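PDB 5HU4: cysteine protease from Listeria monocytogenes, which cleaves the C-terminal sorting signal of surface proteins and, through a thioester intermediate, attaches them covalently to the cell wall. Local coordinates for residues A[103-109]-A[121-127]; A[32-36]-A[97-101]. All coordinates share one frame; numbering follows the deposited sequence.

Contact 1: A[103-109]-A[121-127]; sequences DARITLI and FVAVGEL
Two carboxylates meet beside one guanidinium at the partly exposed end of this strand pair: Asp103 OD2 lies 2.8 Å from Glu126 OE1, and Arg105 probably offsets the like charges. The three side chains form a salt-bridge network with unequal arms. Arg105 NE gives a nearly straight bond (2.8 Å) to Asp103 OD2, taken on the syn lone pair and in the guanidinium plane. Glu126 OE2, 3.4 Å from Arg105 NH2, sits well out of that plane, so its attraction is one of charge alone. So close a pair of carboxylates may shift the ionisation of one of them. A bend at chi3 (62°) turns the Arg105 head across toward the partner strand, where Val124 CG1 packs over one of its faces, 3.6 Å from NH1. Further along, on the same face, Thr107 CG2 touches Val122 CG1, while Thr107 OG1 is hydrogen-bonded to Asn44. The other face carries buried Ile106 and Leu108; Ile106 CG2 lies over the backbone of Gly125, 3.6 Å from its O. Backbone bonds in both directions join Ile106 with Gly125 and Leu108 with Ala123, and Leu127 N adds a last one to Ala104 O (2.9 Å). Strands 105-111 and 119-132 thus make an antiparallel beta hairpin of the sortase beta-barrel, with the acyl-thioester cysteine, Cys111, at the end of its first strand.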
loop_
_atom_site.group_PDB
_atom_site.type_symbol
_atom_site.label_atom_id
_atom_site.label_comp_id
_atom_site.label_asym_id
_atom_site.label_seq_id
_atom_site.Cartn_x
_atom_site.Cartn_y
_atom_site.Cartn_z
ATOM N N ASP A 103 10.610 2.170 13.366
ATOM C CA ASP A 103 11.170 2.301 12.029
ATOM C C ASP A 103 10.107 2.811 11.064
ATOM O O ASP A 103 8.926 2.490 11.203
ATOM C CB ASP A 103 11.720 0.960 11.545
ATOM C CG ASP A 103 10.656 -0.123 11.500
ATOM O OD1 ASP A 103 10.200 -0.559 12.579
ATOM O OD2 ASP A 103 10.271 -0.534 10.386
ATOM N N ALA A 104 10.524 3.613 10.090
ATOM C CA ALA A 104 9.611 4.079 9.055
ATOM C C ALA A 104 9.361 2.958 8.052
ATOM O O ALA A 104 10.291 2.479 7.401
ATOM C CB ALA A 104 10.167 5.308 8.362
ATOM N N ARG A 105 8.106 2.537 7.934
ATOM C CA ARG A 105 7.768 1.412 7.070
ATOM C C ARG A 105 6.377 1.540 6.463
ATOM O O ARG A 105 5.529 2.277 6.969
ATOM C CB ARG A 105 7.857 0.101 7.849
ATOM C CG ARG A 105 6.891 0.029 9.018
ATOM C CD ARG A 105 6.688 -1.398 9.494
ATOM N NE ARG A 105 7.924 -1.995 9.988
ATOM C CZ ARG A 105 8.078 -3.292 10.230
ATOM N NH1 ARG A 105 7.070 -4.130 10.025
ATOM N NH2 ARG A 105 9.237 -3.752 10.678
ATOM N N ILE A 106 6.152 0.812 5.373
ATOM C CA ILE A 106 4.825 0.702 4.782
ATOM C C ILE A 106 4.377 -0.757 4.845
ATOM O O ILE A 106 5.187 -1.674 4.699
ATOM C CB ILE A 106 4.797 1.222 3.323
ATOM C CG1 ILE A 106 3.356 1.363 2.826
ATOM C CG2 ILE A 106 5.613 0.323 2.402
ATOM C CD1 ILE A 106 3.244 1.931 1.428
ATOM N N THR A 107 3.090 -0.970 5.092
ATOM C CA THR A 107 2.558 -2.319 5.230
ATOM C C THR A 107 1.356 -2.537 4.319
ATOM O O THR A 107 0.267 -2.028 4.578
ATOM C CB THR A 107 2.151 -2.616 6.686
ATOM O OG1 THR A 107 3.268 -2.378 7.554
ATOM C CG2 THR A 107 1.697 -4.059 6.831
ATOM N N LEU A 108 1.563 -3.297 3.249
ATOM C CA LEU A 108 0.502 -3.569 2.288
ATOM C C LEU A 108 -0.227 -4.862 2.639
ATOM O O LEU A 108 0.397 -5.910 2.811
ATOM C CB LEU A 108 1.068 -3.647 0.869
ATOM C CG LEU A 108 1.914 -2.450 0.428
ATOM C CD1 LEU A 108 2.213 -2.520 -1.060
ATOM C CD2 LEU A 108 1.219 -1.145 0.782
ATOM N N ILE A 109 -1.549 -4.781 2.746
ATOM C CA ILE A 109 -2.348 -5.923 3.173
ATOM C C ILE A 109 -3.468 -6.244 2.189
ATOM O O ILE A 109 -4.250 -5.371 1.811
ATOM C CB ILE A 109 -2.967 -5.682 4.566
ATOM C CG1 ILE A 109 -1.881 -5.305 5.576
ATOM C CG2 ILE A 109 -3.733 -6.913 5.032
ATOM C CD1 ILE A 109 -2.403 -5.054 6.969
ATOM N N PHE A 121 -2.253 -11.772 2.753
ATOM C CA PHE A 121 -0.884 -11.614 2.280
ATOM C C PHE A 121 -0.372 -10.244 2.705
ATOM O O PHE A 121 -1.059 -9.236 2.531
ATOM C CB PHE A 121 -0.794 -11.773 0.761
ATOM C CG PHE A 121 0.607 -11.658 0.222
ATOM C CD1 PHE A 121 1.111 -10.432 -0.187
ATOM C CD2 PHE A 121 1.422 -12.775 0.126
ATOM C CE1 PHE A 121 2.400 -10.324 -0.679
ATOM C CE2 PHE A 121 2.710 -12.671 -0.366
ATOM C CZ PHE A 121 3.198 -11.445 -0.770
ATOM N N VAL A 122 0.833 -10.212 3.265
ATOM C CA VAL A 122 1.399 -8.969 3.770
ATOM C C VAL A 122 2.753 -8.668 3.136
ATOM O O VAL A 122 3.615 -9.542 3.042
ATOM C CB VAL A 122 1.562 -9.008 5.301
ATOM C CG1 VAL A 122 2.048 -7.665 5.819
ATOM C CG2 VAL A 122 0.247 -9.384 5.962
ATOM N N ALA A 123 2.927 -7.425 2.699
ATOM C CA ALA A 123 4.203 -6.965 2.171
ATOM C C ALA A 123 4.682 -5.744 2.953
ATOM O O ALA A 123 4.004 -4.716 2.994
ATOM C CB ALA A 123 4.085 -6.639 0.691
ATOM N N VAL A 124 5.851 -5.867 3.574
ATOM C CA VAL A 124 6.422 -4.779 4.360
ATOM C C VAL A 124 7.622 -4.165 3.646
ATOM O O VAL A 124 8.493 -4.880 3.146
ATOM C CB VAL A 124 6.851 -5.262 5.763
ATOM C CG1 VAL A 124 7.674 -4.197 6.479
ATOM C CG2 VAL A 124 5.632 -5.649 6.588
ATOM N N GLY A 125 7.657 -2.837 3.593
ATOM C CA GLY A 125 8.767 -2.132 2.981
ATOM C C GLY A 125 9.321 -1.045 3.880
ATOM O O GLY A 125 8.568 -0.237 4.422
ATOM N N GLU A 126 10.640 -1.026 4.042
ATOM C CA GLU A 126 11.299 -0.006 4.850
ATOM C C GLU A 126 11.547 1.262 4.040
ATOM O O GLU A 126 11.895 1.193 2.859
ATOM C CB GLU A 126 12.622 -0.538 5.408
ATOM C CG GLU A 126 12.483 -1.775 6.282
ATOM C CD GLU A 126 11.787 -1.486 7.595
ATOM O OE1 GLU A 126 11.915 -0.350 8.101
ATOM O OE2 GLU A 126 11.115 -2.395 8.125
ATOM N N LEU A 127 11.367 2.416 4.676
ATOM C CA LEU A 127 11.600 3.695 4.015
ATOM C C LEU A 127 13.073 3.846 3.665
ATOM O O LEU A 127 13.947 3.617 4.504
ATOM C CB LEU A 127 11.141 4.855 4.898
ATOM C CG LEU A 127 11.214 6.258 4.289
ATOM C CD1 LEU A 127 10.212 6.414 3.151
ATOM C CD2 LEU A 127 10.990 7.323 5.354
#

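Contact 2: A[32-36]-A[97-101]; sequences TTMRS and VIDNT
Hydrogen bonding across this surface contact rests on the Arg35 guanidinium, which reaches two acceptors of the loop 97-101, two residues apart. NH1 meets the backbone O of Ile98 at 2.9 Å, almost in line with the C=O bond though bent at the hydrogen (142°). NH2 approaches Asn100 OD1 from above the amide plane at 3.2 Å, a less favourable direction; the same oxygen accepts a bond from the backbone N of Asn44. The two planar groups are steeply inclined, 67° apart. Charge enters through Asp37, whose carboxylate forms a salt bridge with NH2 and so gives that nitrogen a second partner. With a bend at chi3 (-35°), the arginine chain turns its head so that the Asn100 backbone N and CB lie over one guanidinium face, CB 3.3 Å from NH2. In the sortase fold this joins the end of the short strand 31-33 to the loop leading from strand 78-91 into strand 105-111, the strand that carries Cys111. Apolar packing centres on Ile98, whose branches part between two neighbours. Its CG2 lies alongside the aliphatic part of Arg35, 3.6 Å from CG, the two side chains running past each other in opposite directions. CD1 instead meets the Met34 methyl, CE, at 3.7 Å, where the side chains cross at about a right angle. Ile109 of strand 105-111 touches both Met34 and Ile98.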
loop_
_atom_site.group_PDB
_atom_site.type_symbol
_atom_site.label_atom_id
_atom_site.label_comp_id
_atom_site.label_asym_id
_atom_site.label_seq_id
_atom_site.Cartn_x
_atom_site.Cartn_y
_atom_site.Cartn_z
ATOM N N THR A 32 -6.561 1.749 1.126
ATOM C CA THR A 32 -7.198 2.422 2.252
ATOM C C THR A 32 -6.353 2.365 3.521
ATOM O O THR A 32 -5.832 1.310 3.886
ATOM C CB THR A 32 -8.581 1.814 2.558
ATOM O OG1 THR A 32 -8.438 0.419 2.850
ATOM C CG2 THR A 32 -9.517 1.984 1.370
ATOM N N THR A 33 -6.221 3.509 4.187
ATOM C CA THR A 33 -5.528 3.585 5.468
ATOM C C THR A 33 -6.259 2.743 6.510
ATOM O O THR A 33 -7.473 2.557 6.420
ATOM C CB THR A 33 -5.416 5.035 5.967
ATOM O OG1 THR A 33 -6.728 5.557 6.217
ATOM C CG2 THR A 33 -4.718 5.904 4.931
ATOM N N MET A 34 -5.523 2.241 7.496
ATOM C CA MET A 34 -6.098 1.311 8.462
ATOM C C MET A 34 -6.086 1.847 9.893
ATOM O O MET A 34 -6.768 1.312 10.766
ATOM C CB MET A 34 -5.364 -0.029 8.393
ATOM C CG MET A 34 -5.591 -0.764 7.083
ATOM S SD MET A 34 -4.796 -2.379 7.022
ATOM C CE MET A 34 -6.193 -3.445 7.364
ATOM N N ARG A 35 -5.311 2.900 10.133
ATOM C CA ARG A 35 -5.368 3.602 11.409
ATOM C C ARG A 35 -5.645 5.083 11.185
ATOM O O ARG A 35 -5.183 5.669 10.206
ATOM C CB ARG A 35 -4.072 3.428 12.205
ATOM C CG ARG A 35 -3.584 1.997 12.332
ATOM C CD ARG A 35 -2.588 1.862 13.478
ATOM N NE ARG A 35 -1.747 3.047 13.612
ATOM C CZ ARG A 35 -0.584 3.214 12.991
ATOM N NH1 ARG A 35 -0.117 2.268 12.189
ATOM N NH2 ARG A 35 0.110 4.327 13.171
ATOM N N SER A 36 -6.400 5.681 12.099
ATOM C CA SER A 36 -6.755 7.091 12.003
ATOM C C SER A 36 -5.538 7.999 12.157
ATOM O O SER A 36 -5.551 9.150 11.719
ATOM C CB SER A 36 -7.802 7.446 13.063
ATOM O OG SER A 36 -7.257 7.339 14.368
ATOM N N VAL A 97 0.264 -6.521 12.720
ATOM C CA VAL A 97 0.950 -5.999 11.542
ATOM C C VAL A 97 0.420 -4.618 11.137
ATOM O O VAL A 97 0.946 -3.979 10.223
ATOM C CB VAL A 97 0.831 -6.985 10.356
ATOM C CG1 VAL A 97 -0.503 -6.812 9.642
ATOM C CG2 VAL A 97 1.992 -6.808 9.388
ATOM N N ILE A 98 -0.609 -4.154 11.838
ATOM C CA ILE A 98 -1.204 -2.846 11.581
ATOM C C ILE A 98 -0.607 -1.788 12.514
ATOM O O ILE A 98 -0.475 -0.617 12.144
ATOM C CB ILE A 98 -2.748 -2.910 11.733
ATOM C CG1 ILE A 98 -3.393 -3.306 10.404
ATOM C CG2 ILE A 98 -3.325 -1.588 12.207
ATOM C CD1 ILE A 98 -4.444 -4.386 10.534
ATOM N N ASP A 99 -0.215 -2.224 13.709
ATOM C CA ASP A 99 0.343 -1.341 14.733
ATOM C C ASP A 99 1.523 -0.507 14.239
ATOM O O ASP A 99 2.303 -0.950 13.394
ATOM C CB ASP A 99 0.781 -2.158 15.951
ATOM C CG ASP A 99 -0.330 -3.026 16.499
ATOM O OD1 ASP A 99 -1.506 -2.625 16.388
ATOM O OD2 ASP A 99 -0.027 -4.105 17.050
ATOM N N ASN A 100 1.645 0.702 14.780
ATOM C CA ASN A 100 2.741 1.597 14.432
ATOM C C ASN A 100 4.089 1.039 14.879
ATOM O O ASN A 100 4.162 0.236 15.809
ATOM C CB ASN A 100 2.512 2.975 15.052
ATOM C CG ASN A 100 3.433 4.036 14.480
ATOM O OD1 ASN A 100 3.329 4.400 13.309
ATOM N ND2 ASN A 100 4.342 4.535 15.307
ATOM N N THR A 101 5.155 1.462 14.208
ATOM C CA THR A 101 6.495 0.996 14.535
ATOM C C THR A 101 7.453 2.167 14.716
ATOM O O THR A 101 7.122 3.308 14.387
ATOM C CB THR A 101 7.043 0.051 13.450
ATOM O OG1 THR A 101 6.995 0.701 12.175
ATOM C CG2 THR A 101 6.227 -1.234 13.395
#

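From the N terminus, the chain passes strands 3-9 and 14-19 and reaches 32-36, the first half of contact 2. Sixty residues, including strands 44-48, 70-74 and 78-91, then follow before 97-101 closes that long loop. Contact 1 opens almost at once with 103-109 and closes a short hairpin loop at 121-127. The two are therefore in series, neither nested nor crossed. Their centres are about 10 Å apart and they touch directly: Thr107 CG2 lies 3.5 Å from Val97 O, and Val122 CG1 lies 3.7 Å from Val97 CG2. Together they tie the end of strand 31-33 and the loop before strand 105-111 onto the hairpin of strands 105-111 and 119-132.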